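Local atomic coordinates of heterodimeric restriction endonuclease R.BspD6I small subunit (Bacillus sp., PDB entry 2P14), a protein that serves as the catalytic small subunit of a heterodimeric type IIS restriction endonuclease, probably cutting one DNA strand beside a partner subunit that is a site-specific nickase. Residues R27-K30 with K31-S34; Q95-K98 with K99-I102; D114-F117 with A118-I121; D136-K139 with K140-Q144; K156-E159 with I160-L164. One frame throughout, in Å; residues are numbered along the deposited sequence. Where two conformers were deposited one is given.

Contact 1: residues R27-K30 with K31-S34; sequences RVFK and KLGS
Val28 and Leu32, one helical turn apart, lie side by side and point the same way, with Val28 CG1 4.1 Å from Leu32 CD1. The same CD1 methyl approaches the Phe29 ring obliquely, 4.4 Å from Phe29 CD1. Leu32 carries CG beside its own backbone N (chi1 -75°), which lays the side chain back along the preceding turn, where CG rests 3.4 Å from Val28 O. That carbonyl also accepts Leu32 N at 2.9 Å. Val28, Phe29 and Leu32 make up the buried side, closely packed where Leu32 CG meets that oxygen. The opposite character belongs to Lys30 and Lys31, both exposed: Lys31 runs out extended, Lys30 bends at its last torsion, and the touching is by CB and the first methylenes against backbone. Gly33, first past the helix, still bonds its N to Phe29 O at 3.2 Å but has positive phi (70°), as glycine often does there. A water donates to Phe29 O and Gly33 O, each at 2.8 Å. Around this end of helix 17-32, Val28 packs on Ile4 of helix 2-7 and on helix 135-146, while Phe29 reaches Ile70 and Ile72 of strand 69-75.

Contact 2: residues Q95-K98 with K99-I102; sequences QEYK and KKGI
Lys100 lays its CD over one face of the Tyr97 ring, a CH-pi contact with CD 4.0 Å from the ring centroid and 20° off the normal. The two side chains cross at about a right angle, the lysine touching through its aliphatic part. Ile102 adds apolar contact, its CB 4.1 Å from Tyr97 CE2. Among charged groups, Glu96 and Lys99 run side by side; Glu96 bends at chi2 (-71°) and brings OE2 to 3.4 Å from Lys99 CE, yet OE2 and Lys99 NZ stay 4.3 Å apart, beyond a salt bridge. In the backbone, Lys99 N is shared between a weak bond to Gln95 O and one to Glu96 O, Lys100 N bonds to Tyr97 O at 3.0 Å, and Gly101 N closes a type I turn on Lys98 O. Gly101 takes positive phi (82°), suited to glycine. A water donates to Tyr97 O at 2.8 Å and Ile102 O at 2.7 Å, bridging the last helical turn to the chain beyond the beta turn. Tyr97 OH bonds to Glu64 and Ser69. The tyrosine is thus anchored at its hydroxyl and faced by lysine methylenes in this link between helix 80-98 and strand 104-110.

Contact 3: residues D114-F117 with A118-I121; sequences DLSF and ARHI
Ile121 sets its CG2 methyl over one face of the Phe117 ring, offset toward the rim. The evidence for a CH-pi contact is a distance of 4.0 Å from CG2 to the ring centroid, 24° off the normal; the nearest ring atom is Phe117 CZ, at 3.7 Å. Ile121 holds CG1 between its backbone N and carbonyl carbon (chi1 61°), which leaves CG2 on the side of the ring and sends CD1 to Phe117 CE2. Phe117 in turn has CG opposite its backbone N (chi1 178°), and its ring also meets that of Phe108.

On the other side of the helix, Leu115 approaches the flat guanidinium of Arg119 from over one face, CG lying 3.5 Å above its plane. Arg119 NH2 has its stronger partner in Glu175 of helix 174-184, a salt bridge that probably helps to orient the plane.

The start of helix 115-121 is capped: Asp114 OD2 accepts Phe117 N at 3.0 Å, from the anti side and somewhat out of the carboxylate plane. The carboxylate would offset the partial positive charge of the helix start, consistent with an N-cap. The chemistry thus divides by side, with hydrocarbon over an aromatic face toward strand 130-134 and a guanidinium faced by leucine and paired with Glu175 toward helix 174-184.

Contact 4: residues D136-K139 with K140-Q144; sequences DQFK and KLVTQ
Phe138 and Val142 meet one turn apart on helix 135-146, which directly follows strand 130-134, the outermost strand, within this chain, of the mixed sheet of this PD-(D/E)XK-clan endonuclease.

The aromatic contact comes first. Val142 CG2 sits over one face of the Phe138 ring, offset toward its rim, 4.0 Å from the centroid and only 15° off the ring normal, so this is a CH-pi contact. Phe138 has CG opposite its backbone N (chi1 -178°), which sends the ring outward from the helix, where Val142 CG2, presented from beside its own N, reaches its face. Leu141 points to another side of the helix, where it packs on Leu157 and Ile160 of helix 154-165.

Backbone hydrogen bonds form the regular helical series: Lys140 N to Asp136 O at 3.1 Å, Leu141 N to Gln137 O and Val142 N to Phe138 O, the last two at 2.9 Å.

Polar side chains mostly find partners beyond the segments. Lys139 stretches its extended chain to a salt bridge with Glu9. The amide of Gln137 is held from both ends, NE2 by Glu182 and OE1 by the backbone N of Thr134, so a buried polar group is satisfied and its rotation probably restrained.

Within the helix the side-chain bond is that of Thr143. Its chi1 of -51° puts OG1 beside the backbone N, and the hydroxyl donates to Lys139 O at 2.9 Å from above the carbonyl plane, while Thr143 N bonds to the same oxygen, also at 2.9 Å.

Contact 5: residues K156-E159 with I160-L164; sequences KLKE and ILIKL
Lys158 and Ile162 lie side by side and point the same way, with Ile162 CD1 4.0 Å from Lys158 CG and 4.1 Å from its CE. The lysine can offer two methylenes to one methyl because its chain, with CG opposite the backbone N, turns at chi3 (95°), while Ile162 keeps CG1 beside its own N (chi1 -67°) and so folds CD1 back over the preceding turn. NZ continues beyond the isoleucine to a salt bridge with Glu103.

Two residues earlier, on another side of the helix, Lys156 and Ile160 repeat the pairing at a slant. Here the lysine is fully extended beyond CG; its CG touches Ile160 CD1 at 4.1 Å, and NZ makes a salt bridge to Glu150. Ile160 CD1 also comes 3.5 Å from Lys156 O, since its CG1 too lies on the N side.

Leu157 and Leu161 take different conformations. Leu157 places CG opposite its backbone N, whereas Leu161 carries CG beside it (chi1 -70°). The outcome is that Leu157 CD1 meets the branch point of Leu161, CG, at 4.1 Å, and not a methyl. Beneath these contacts the backbone bonds are uniform, from Leu161 N to Leu157 O at 2.9 Å to Lys163 N to Glu159 O at 3.0 Å.

Helix 154-165 presents the two leucines to Ile70 of strand 69-75, and Lys156 together with Ile160 to Leu145 of helix 135-146. On another side, Lys158 and Ile162 rest on Tyr105 of strand 104-110, and at the far end Leu164 O accepts Trp177 NE1 of helix 174-184.

Overall arrangement
Contacts 1, 4 and 5 share one hydrophobic region: Val28 CG1 and Phe29 CE2 each lie 3.7 Å from Phe138 CZ, Phe29 CE1 4.2 Å from Leu157 CD2, and Leu141 CD1 3.9 Å from Ile160 CG2. Helices 17-32, 135-146 and 154-165 meet there. These, like contact 3, are partly buried, whereas contact 2 is a surface turn with nearest atoms about 8 Å from contact 3 and about 13 Å from contact 1. Contact 3 lies across the chain's centre from contact 1. Methyl-on-ring packing recurs in 3 and 4; a lysine methylene covers the ring in 2. A glycine with positive phi follows the helix in 1 and 2; an aspartate caps one in 3.

Contact 1: residues R27-K30 with K31-S34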
loop_
_atom_site.group_PDB
_atom_site.type_symbol
_atom_site.label_atom_id
_atom_site.label_comp_id
_atom_site.label_asym_id
_atom_site.label_seq_id
_atom_site.Cartn_x
_atom_site.Cartn_y
_atom_site.Cartn_z
ATOM N N ARG A 27 9.119 4.965 -4.917
ATOM C CA ARG A 27 10.577 4.925 -4.670
ATOM C C ARG A 27 10.967 3.791 -3.716
ATOM O O ARG A 27 12.000 3.165 -3.914
ATOM C CB ARG A 27 11.093 6.262 -4.121
ATOM C CG ARG A 27 10.962 7.432 -5.112
ATOM C CD ARG A 27 12.049 8.454 -4.847
ATOM N NE ARG A 27 11.859 9.093 -3.557
ATOM C CZ ARG A 27 12.786 9.812 -2.917
ATOM N NH1 ARG A 27 14.012 9.997 -3.434
ATOM N NH2 ARG A 27 12.496 10.350 -1.761
ATOM N N VAL A 28 10.150 3.534 -2.694
ATOM C CA VAL A 28 10.442 2.422 -1.762
ATOM C C VAL A 28 10.473 1.088 -2.505
ATOM O O VAL A 28 11.442 0.303 -2.396
ATOM C CB VAL A 28 9.402 2.355 -0.624
ATOM C CG1 VAL A 28 9.633 1.067 0.222
ATOM C CG2 VAL A 28 9.502 3.549 0.249
ATOM N N PHE A 29 9.413 0.819 -3.269
ATOM C CA PHE A 29 9.322 -0.448 -4.009
ATOM C C PHE A 29 10.356 -0.589 -5.134
ATOM O O PHE A 29 10.921 -1.662 -5.359
ATOM C CB PHE A 29 7.907 -0.694 -4.512
ATOM C CG PHE A 29 6.998 -1.161 -3.440
ATOM C CD1 PHE A 29 6.930 -2.533 -3.120
ATOM C CD2 PHE A 29 6.239 -0.255 -2.710
ATOM C CE1 PHE A 29 6.110 -2.980 -2.091
ATOM C CE2 PHE A 29 5.416 -0.703 -1.680
ATOM C CZ PHE A 29 5.349 -2.073 -1.386
ATOM N N LYS A 30 10.675 0.519 -5.780
ATOM C CA LYS A 30 11.744 0.486 -6.783
ATOM C C LYS A 30 13.077 0.119 -6.112
ATOM O O LYS A 30 13.848 -0.711 -6.614
ATOM C CB LYS A 30 11.841 1.852 -7.479
ATOM C CG LYS A 30 12.901 1.901 -8.622
ATOM C CD LYS A 30 12.907 3.256 -9.303
ATOM C CE LYS A 30 14.013 3.324 -10.348
ATOM N NZ LYS A 30 13.655 2.430 -11.483
ATOM N N LYS A 31 13.346 0.721 -4.955
ATOM C CA LYS A 31 14.617 0.459 -4.263
ATOM C C LYS A 31 14.679 -0.958 -3.672
ATOM O O LYS A 31 15.758 -1.574 -3.631
ATOM C CB LYS A 31 14.892 1.487 -3.183
ATOM C CG LYS A 31 16.337 1.412 -2.753
ATOM C CD LYS A 31 16.844 2.664 -2.190
ATOM C CE LYS A 31 18.318 2.537 -1.857
ATOM N NZ LYS A 31 18.850 3.854 -1.529
ATOM N N LEU A 32 13.551 -1.478 -3.211
ATOM C CA LEU A 32 13.563 -2.859 -2.694
ATOM C C LEU A 32 13.953 -3.832 -3.785
ATOM O O LEU A 32 14.621 -4.856 -3.523
ATOM C CB LEU A 32 12.196 -3.220 -2.120
ATOM C CG LEU A 32 11.829 -2.613 -0.767
ATOM C CD1 LEU A 32 10.386 -2.905 -0.444
ATOM C CD2 LEU A 32 12.756 -3.089 0.354
ATOM N N GLY A 33 13.481 -3.562 -4.992
ATOM C CA GLY A 33 13.817 -4.321 -6.181
ATOM C C GLY A 33 13.211 -5.726 -6.195
ATOM O O GLY A 33 12.188 -5.975 -5.545
ATOM N N SER A 34 13.810 -6.604 -7.007
ATOM C CA SER A 34 13.399 -8.021 -7.027
ATOM C C SER A 34 12.025 -8.244 -7.705
ATOM O O SER A 34 11.413 -9.293 -7.506
ATOM C CB SER A 34 13.392 -8.658 -5.599
ATOM O OG SER A 34 14.646 -8.602 -4.899
HETATM O O HOH W 1 10.050 -4.316 -4.930
#

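Contact 2: residues Q95-K98 with K99-I102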
loop_
_atom_site.group_PDB
_atom_site.type_symbol
_atom_site.label_atom_id
_atom_site.label_comp_id
_atom_site.label_asym_id
_atom_site.label_seq_id
_atom_site.Cartn_x
_atom_site.Cartn_y
_atom_site.Cartn_z
ATOM N N GLN A 95 -10.386 -6.175 -7.567
ATOM C CA GLN A 95 -11.311 -7.098 -8.240
ATOM C C GLN A 95 -10.930 -7.226 -9.699
ATOM O O GLN A 95 -10.840 -8.326 -10.258
ATOM C CB GLN A 95 -12.747 -6.576 -8.146
ATOM C CG GLN A 95 -13.408 -6.748 -6.809
ATOM C CD GLN A 95 -14.800 -6.122 -6.770
ATOM O OE1 GLN A 95 -15.112 -5.193 -7.527
ATOM N NE2 GLN A 95 -15.628 -6.607 -5.857
ATOM N N GLU A 96 -10.682 -6.086 -10.326
ATOM C CA GLU A 96 -10.314 -6.090 -11.735
ATOM C C GLU A 96 -9.028 -6.857 -11.995
ATOM O O GLU A 96 -8.933 -7.666 -12.925
ATOM C CB GLU A 96 -10.220 -4.653 -12.240
ATOM C CG GLU A 96 -11.604 -4.039 -12.396
ATOM C CD GLU A 96 -12.401 -4.631 -13.564
ATOM O OE1 GLU A 96 -11.785 -5.091 -14.552
ATOM O OE2 GLU A 96 -13.655 -4.607 -13.493
ATOM N N TYR A 97 -8.011 -6.592 -11.173
ATOM C CA TYR A 97 -6.746 -7.273 -11.373
ATOM C C TYR A 97 -6.917 -8.771 -11.162
ATOM O O TYR A 97 -6.294 -9.579 -11.882
ATOM C CB TYR A 97 -5.674 -6.730 -10.408
ATOM C CG TYR A 97 -4.304 -7.287 -10.713
ATOM C CD1 TYR A 97 -3.492 -6.704 -11.687
ATOM C CD2 TYR A 97 -3.838 -8.441 -10.061
ATOM C CE1 TYR A 97 -2.234 -7.221 -11.985
ATOM C CE2 TYR A 97 -2.605 -8.974 -10.336
ATOM C CZ TYR A 97 -1.794 -8.372 -11.300
ATOM O OH TYR A 97 -0.554 -8.897 -11.594
ATOM N N LYS A 98 -7.698 -9.139 -10.147
ATOM C CA LYS A 98 -7.863 -10.569 -9.796
ATOM C C LYS A 98 -8.557 -11.360 -10.905
ATOM O O LYS A 98 -8.462 -12.588 -10.927
ATOM C CB LYS A 98 -8.594 -10.730 -8.474
ATOM C CG LYS A 98 -7.805 -10.281 -7.254
ATOM C CD LYS A 98 -6.603 -11.140 -6.985
ATOM C CE LYS A 98 -6.957 -12.569 -6.544
ATOM N NZ LYS A 98 -7.488 -12.679 -5.156
ATOM N N LYS A 99 -9.233 -10.682 -11.822
ATOM C CA LYS A 99 -9.797 -11.371 -13.008
ATOM C C LYS A 99 -8.726 -12.142 -13.798
ATOM O O LYS A 99 -9.054 -13.105 -14.529
ATOM C CB LYS A 99 -10.506 -10.405 -13.943
ATOM C CG LYS A 99 -11.832 -9.893 -13.400
ATOM C CD LYS A 99 -12.395 -8.814 -14.315
ATOM C CE LYS A 99 -13.497 -7.982 -13.673
ATOM N NZ LYS A 99 -14.390 -8.759 -12.766
ATOM N N LYS A 100 -7.465 -11.746 -13.638
ATOM C CA LYS A 100 -6.331 -12.367 -14.347
ATOM C C LYS A 100 -5.952 -13.719 -13.763
ATOM O O LYS A 100 -5.215 -14.475 -14.381
ATOM C CB LYS A 100 -5.096 -11.450 -14.327
ATOM C CG LYS A 100 -5.322 -10.076 -14.944
ATOM C CD LYS A 100 -4.179 -9.122 -14.567
ATOM C CE LYS A 100 -4.347 -7.759 -15.194
ATOM N NZ LYS A 100 -4.098 -7.865 -16.655
ATOM N N GLY A 101 -6.428 -14.005 -12.557
ATOM C CA GLY A 101 -6.110 -15.297 -11.931
ATOM C C GLY A 101 -4.752 -15.354 -11.249
ATOM O O GLY A 101 -4.219 -16.440 -10.972
ATOM N N ILE A 102 -4.176 -14.186 -10.977
ATOM C CA ILE A 102 -2.839 -14.083 -10.379
ATOM C C ILE A 102 -3.011 -13.751 -8.905
ATOM O O ILE A 102 -3.846 -12.908 -8.522
ATOM C CB ILE A 102 -2.027 -12.961 -11.076
ATOM C CG1 ILE A 102 -1.824 -13.315 -12.564
ATOM C CG2 ILE A 102 -0.681 -12.712 -10.355
ATOM C CD1 ILE A 102 -1.348 -12.164 -13.432
HETATM O O HOH W 2 -5.094 -11.720 -10.540
#

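Contact 3: residues D114-F117 with A118-I121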
loop_
_atom_site.group_PDB
_atom_site.type_symbol
_atom_site.label_atom_id
_atom_site.label_comp_id
_atom_site.label_asym_id
_atom_site.label_seq_id
_atom_site.Cartn_x
_atom_site.Cartn_y
_atom_site.Cartn_z
ATOM N N ASP A 114 -8.886 4.616 8.895
ATOM C CA ASP A 114 -10.216 4.859 9.459
ATOM C C ASP A 114 -10.933 3.520 9.669
ATOM O O ASP A 114 -10.851 2.621 8.833
ATOM C CB ASP A 114 -10.989 5.772 8.517
ATOM C CG ASP A 114 -12.434 5.918 8.904
ATOM O OD1 ASP A 114 -12.688 6.649 9.873
ATOM O OD2 ASP A 114 -13.288 5.294 8.235
ATOM N N LEU A 115 -11.649 3.398 10.788
ATOM C CA LEU A 115 -12.320 2.142 11.109
ATOM C C LEU A 115 -13.417 1.778 10.088
ATOM O O LEU A 115 -13.549 0.624 9.725
ATOM C CB LEU A 115 -12.872 2.220 12.521
ATOM C CG LEU A 115 -13.003 0.943 13.320
ATOM C CD1 LEU A 115 -11.671 0.203 13.492
ATOM C CD2 LEU A 115 -13.581 1.368 14.673
ATOM N N SER A 116 -14.193 2.756 9.596
ATOM C CA SER A 116 -15.203 2.451 8.585
ATOM C C SER A 116 -14.569 1.963 7.285
ATOM O O SER A 116 -15.081 1.067 6.648
ATOM C CB SER A 116 -16.108 3.650 8.313
ATOM O OG SER A 116 -16.750 4.046 9.500
ATOM N N PHE A 117 -13.444 2.565 6.905
ATOM C CA PHE A 117 -12.672 2.078 5.760
ATOM C C PHE A 117 -12.191 0.630 6.000
ATOM O O PHE A 117 -12.306 -0.207 5.127
ATOM C CB PHE A 117 -11.476 2.993 5.515
ATOM C CG PHE A 117 -10.571 2.545 4.381
ATOM C CD1 PHE A 117 -10.927 2.734 3.043
ATOM C CD2 PHE A 117 -9.363 1.904 4.676
ATOM C CE1 PHE A 117 -10.078 2.321 2.020
ATOM C CE2 PHE A 117 -8.523 1.481 3.667
ATOM C CZ PHE A 117 -8.872 1.702 2.335
ATOM N N ALA A 118 -11.647 0.366 7.190
ATOM C CA ALA A 118 -11.173 -0.996 7.518
ATOM C C ALA A 118 -12.302 -2.020 7.472
ATOM O O ALA A 118 -12.105 -3.141 7.001
ATOM C CB ALA A 118 -10.515 -1.014 8.881
ATOM N N ARG A 119 -13.479 -1.620 7.952
ATOM C CA ARG A 119 -14.657 -2.484 7.840
ATOM C C ARG A 119 -15.013 -2.797 6.389
ATOM O O ARG A 119 -15.345 -3.950 6.049
ATOM C CB ARG A 119 -15.851 -1.894 8.617
ATOM C CG ARG A 119 -15.638 -1.948 10.138
ATOM C CD ARG A 119 -16.862 -1.361 10.819
ATOM N NE ARG A 119 -16.611 -1.071 12.218
ATOM C CZ ARG A 119 -16.589 0.154 12.718
ATOM N NH1 ARG A 119 -16.820 1.207 11.927
ATOM N NH2 ARG A 119 -16.359 0.329 14.013
ATOM N N HIS A 120 -14.925 -1.775 5.533
ATOM C CA HIS A 120 -15.174 -1.941 4.109
ATOM C C HIS A 120 -14.207 -2.897 3.432
ATOM O O HIS A 120 -14.619 -3.815 2.718
ATOM C CB HIS A 120 -15.094 -0.570 3.405
ATOM C CG HIS A 120 -15.591 -0.592 1.994
ATOM N ND1 HIS A 120 -16.941 -0.652 1.698
ATOM C CD2 HIS A 120 -14.944 -0.554 0.809
ATOM C CE1 HIS A 120 -17.093 -0.657 0.386
ATOM N NE2 HIS A 120 -15.901 -0.605 -0.175
ATOM N N ILE A 121 -12.900 -2.654 3.608
ATOM C CA ILE A 121 -11.899 -3.460 2.878
ATOM C C ILE A 121 -11.700 -4.836 3.495
ATOM O O ILE A 121 -11.038 -5.683 2.901
ATOM C CB ILE A 121 -10.523 -2.758 2.762
ATOM C CG1 ILE A 121 -9.964 -2.499 4.183
ATOM C CG2 ILE A 121 -10.686 -1.485 1.914
ATOM C CD1 ILE A 121 -8.448 -2.258 4.253
HETATM O O HOH W 3 -18.546 1.760 9.996
#

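Contact 4: residues D136-K139 with K140-Q144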
loop_
_atom_site.group_PDB
_atom_site.type_symbol
_atom_site.label_atom_id
_atom_site.label_comp_id
_atom_site.label_asym_id
_atom_site.label_seq_id
_atom_site.Cartn_x
_atom_site.Cartn_y
_atom_site.Cartn_z
ATOM N N ASP A 136 3.781 5.074 9.445
ATOM C CA ASP A 136 4.708 4.666 10.497
ATOM C C ASP A 136 4.886 3.146 10.524
ATOM O O ASP A 136 5.993 2.649 10.685
ATOM C CB ASP A 136 4.229 5.190 11.857
ATOM C CG ASP A 136 4.342 6.721 11.979
ATOM O OD1 ASP A 136 5.250 7.324 11.347
ATOM O OD2 ASP A 136 3.526 7.327 12.728
ATOM N N GLN A 137 3.802 2.421 10.290
ATOM C CA GLN A 137 3.873 0.961 10.206
ATOM C C GLN A 137 4.671 0.505 8.987
ATOM O O GLN A 137 5.469 -0.425 9.070
ATOM C CB GLN A 137 2.458 0.367 10.143
ATOM C CG GLN A 137 1.699 0.525 11.462
ATOM C CD GLN A 137 0.220 0.332 11.316
ATOM O OE1 GLN A 137 -0.319 0.179 10.209
ATOM N NE2 GLN A 137 -0.476 0.341 12.460
ATOM N N PHE A 138 4.447 1.158 7.852
ATOM C CA PHE A 138 5.147 0.802 6.631
ATOM C C PHE A 138 6.649 1.070 6.777
ATOM O O PHE A 138 7.476 0.252 6.325
ATOM C CB PHE A 138 4.539 1.619 5.485
ATOM C CG PHE A 138 5.135 1.324 4.141
ATOM C CD1 PHE A 138 5.131 0.020 3.636
ATOM C CD2 PHE A 138 5.684 2.362 3.363
ATOM C CE1 PHE A 138 5.671 -0.262 2.354
ATOM C CE2 PHE A 138 6.214 2.100 2.109
ATOM C CZ PHE A 138 6.221 0.807 1.612
ATOM N N LYS A 139 7.003 2.201 7.396
ATOM C CA LYS A 139 8.432 2.480 7.616
ATOM C C LYS A 139 9.047 1.394 8.481
ATOM O O LYS A 139 10.156 0.917 8.197
ATOM C CB LYS A 139 8.646 3.794 8.334
ATOM C CG LYS A 139 8.318 5.042 7.591
ATOM C CD LYS A 139 8.747 6.140 8.535
ATOM C CE LYS A 139 8.523 7.486 7.985
ATOM N NZ LYS A 139 9.060 8.514 8.941
ATOM N N LYS A 140 8.344 1.012 9.552
ATOM C CA LYS A 140 8.824 -0.069 10.430
ATOM C C LYS A 140 9.039 -1.353 9.632
ATOM O O LYS A 140 10.103 -1.964 9.733
ATOM C CB LYS A 140 7.889 -0.312 11.623
ATOM C CG LYS A 140 8.208 0.515 12.824
ATOM C CD LYS A 140 7.693 -0.174 14.088
ATOM C CE LYS A 140 8.469 0.236 15.350
ATOM N NZ LYS A 140 7.829 1.411 16.014
ATOM N N LEU A 141 8.070 -1.726 8.791
ATOM C CA LEU A 141 8.154 -2.902 7.948
ATOM C C LEU A 141 9.367 -2.866 7.019
ATOM O O LEU A 141 10.100 -3.848 6.915
ATOM C CB LEU A 141 6.865 -3.107 7.147
ATOM C CG LEU A 141 6.863 -4.250 6.130
ATOM C CD1 LEU A 141 7.199 -5.601 6.799
ATOM C CD2 LEU A 141 5.520 -4.310 5.426
ATOM N N VAL A 142 9.584 -1.737 6.364
ATOM C CA VAL A 142 10.718 -1.624 5.433
ATOM C C VAL A 142 12.044 -1.751 6.203
ATOM O O VAL A 142 12.956 -2.445 5.735
ATOM C CB VAL A 142 10.655 -0.278 4.614
ATOM C CG1 VAL A 142 11.923 -0.110 3.724
ATOM C CG2 VAL A 142 9.406 -0.247 3.730
ATOM N N THR A 143 12.135 -1.088 7.359
ATOM C CA THR A 143 13.363 -1.077 8.170
ATOM C C THR A 143 13.653 -2.457 8.741
ATOM O O THR A 143 14.825 -2.875 8.825
ATOM C CB THR A 143 13.313 -0.038 9.311
ATOM O OG1 THR A 143 12.939 1.233 8.780
ATOM C CG2 THR A 143 14.705 0.094 9.985
ATOM N N GLN A 144 12.601 -3.171 9.130
ATOM C CA GLN A 144 12.764 -4.534 9.611
ATOM C C GLN A 144 13.285 -5.411 8.473
ATOM O O GLN A 144 14.209 -6.209 8.673
ATOM C CB GLN A 144 11.450 -5.084 10.169
ATOM C CG GLN A 144 11.023 -4.464 11.500
ATOM C CD GLN A 144 9.594 -4.870 11.893
ATOM O OE1 GLN A 144 9.027 -5.840 11.357
ATOM N NE2 GLN A 144 9.011 -4.130 12.828
#

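Contact 5: residues K156-E159 with I160-L164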
loop_
_atom_site.group_PDB
_atom_site.type_symbol
_atom_site.label_atom_id
_atom_site.label_comp_id
_atom_site.label_asym_id
_atom_site.label_seq_id
_atom_site.Cartn_x
_atom_site.Cartn_y
_atom_site.Cartn_z
ATOM N N LYS A 156 9.018 -13.378 1.306
ATOM C CA LYS A 156 8.920 -13.025 2.709
ATOM C C LYS A 156 7.899 -11.898 2.899
ATOM O O LYS A 156 7.111 -11.924 3.867
ATOM C CB LYS A 156 10.297 -12.657 3.277
ATOM C CG LYS A 156 10.280 -12.285 4.757
ATOM C CD LYS A 156 11.660 -11.904 5.286
ATOM C CE LYS A 156 11.544 -11.521 6.761
ATOM N NZ LYS A 156 12.882 -11.408 7.452
ATOM N N LEU A 157 7.906 -10.916 2.005
ATOM C CA LEU A 157 6.903 -9.869 2.051
ATOM C C LEU A 157 5.501 -10.463 1.872
ATOM O O LEU A 157 4.562 -10.068 2.577
ATOM C CB LEU A 157 7.186 -8.779 1.003
ATOM C CG LEU A 157 6.164 -7.628 0.935
ATOM C CD1 LEU A 157 5.969 -6.987 2.310
ATOM C CD2 LEU A 157 6.625 -6.602 -0.106
ATOM N N LYS A 158 5.337 -11.411 0.938
ATOM C CA LYS A 158 4.023 -12.060 0.796
ATOM C C LYS A 158 3.576 -12.726 2.118
ATOM O O LYS A 158 2.413 -12.575 2.538
ATOM C CB LYS A 158 4.036 -13.081 -0.357
ATOM C CG LYS A 158 2.605 -13.590 -0.652
ATOM C CD LYS A 158 2.510 -14.546 -1.822
ATOM C CE LYS A 158 2.572 -15.971 -1.269
ATOM N NZ LYS A 158 2.432 -16.980 -2.354
ATOM N N GLU A 159 4.482 -13.468 2.764
ATOM C CA GLU A 159 4.120 -14.119 4.035
ATOM C C GLU A 159 3.691 -13.108 5.102
ATOM O O GLU A 159 2.737 -13.345 5.863
ATOM C CB GLU A 159 5.278 -14.971 4.549
ATOM C CG GLU A 159 5.500 -16.253 3.765
ATOM C CD GLU A 159 6.619 -17.078 4.363
ATOM O OE1 GLU A 159 7.282 -16.578 5.304
ATOM O OE2 GLU A 159 6.831 -18.223 3.893
ATOM N N ILE A 160 4.386 -11.971 5.152
ATOM C CA ILE A 160 4.067 -10.939 6.138
ATOM C C ILE A 160 2.686 -10.341 5.834
ATOM O O ILE A 160 1.871 -10.166 6.745
ATOM C CB ILE A 160 5.150 -9.851 6.156
ATOM C CG1 ILE A 160 6.411 -10.366 6.848
ATOM C CG2 ILE A 160 4.659 -8.578 6.833
ATOM C CD1 ILE A 160 7.660 -9.637 6.400
ATOM N N LEU A 161 2.432 -10.033 4.563
ATOM C CA LEU A 161 1.120 -9.468 4.185
ATOM C C LEU A 161 -0.007 -10.446 4.543
ATOM O O LEU A 161 -1.059 -10.019 5.039
ATOM C CB LEU A 161 1.088 -9.125 2.697
ATOM C CG LEU A 161 1.961 -7.934 2.279
ATOM C CD1 LEU A 161 1.836 -7.766 0.790
ATOM C CD2 LEU A 161 1.542 -6.636 3.032
ATOM N N ILE A 162 0.217 -11.754 4.343
ATOM C CA ILE A 162 -0.826 -12.749 4.675
ATOM C C ILE A 162 -1.056 -12.769 6.195
ATOM O O ILE A 162 -2.206 -12.806 6.643
ATOM C CB ILE A 162 -0.466 -14.142 4.126
ATOM C CG1 ILE A 162 -0.513 -14.089 2.588
ATOM C CG2 ILE A 162 -1.392 -15.229 4.727
ATOM C CD1 ILE A 162 0.041 -15.349 1.916
ATOM N N LYS A 163 0.027 -12.720 6.968
ATOM C CA LYS A 163 -0.095 -12.631 8.420
ATOM C C LYS A 163 -0.915 -11.395 8.827
ATOM O O LYS A 163 -1.834 -11.502 9.638
ATOM C CB LYS A 163 1.286 -12.575 9.065
ATOM C CG LYS A 163 1.287 -12.535 10.575
ATOM C CD LYS A 163 2.727 -12.379 11.074
ATOM C CE LYS A 163 3.448 -11.192 10.421
ATOM N NZ LYS A 163 4.839 -11.040 10.945
ATOM N N LEU A 164 -0.577 -10.233 8.259
ATOM C CA LEU A 164 -1.215 -8.974 8.628
ATOM C C LEU A 164 -2.670 -8.884 8.161
ATOM O O LEU A 164 -3.484 -8.220 8.806
ATOM C CB LEU A 164 -0.441 -7.805 8.035
ATOM C CG LEU A 164 0.954 -7.643 8.599
ATOM C CD1 LEU A 164 1.674 -6.503 7.832
ATOM C CD2 LEU A 164 0.960 -7.371 10.112
#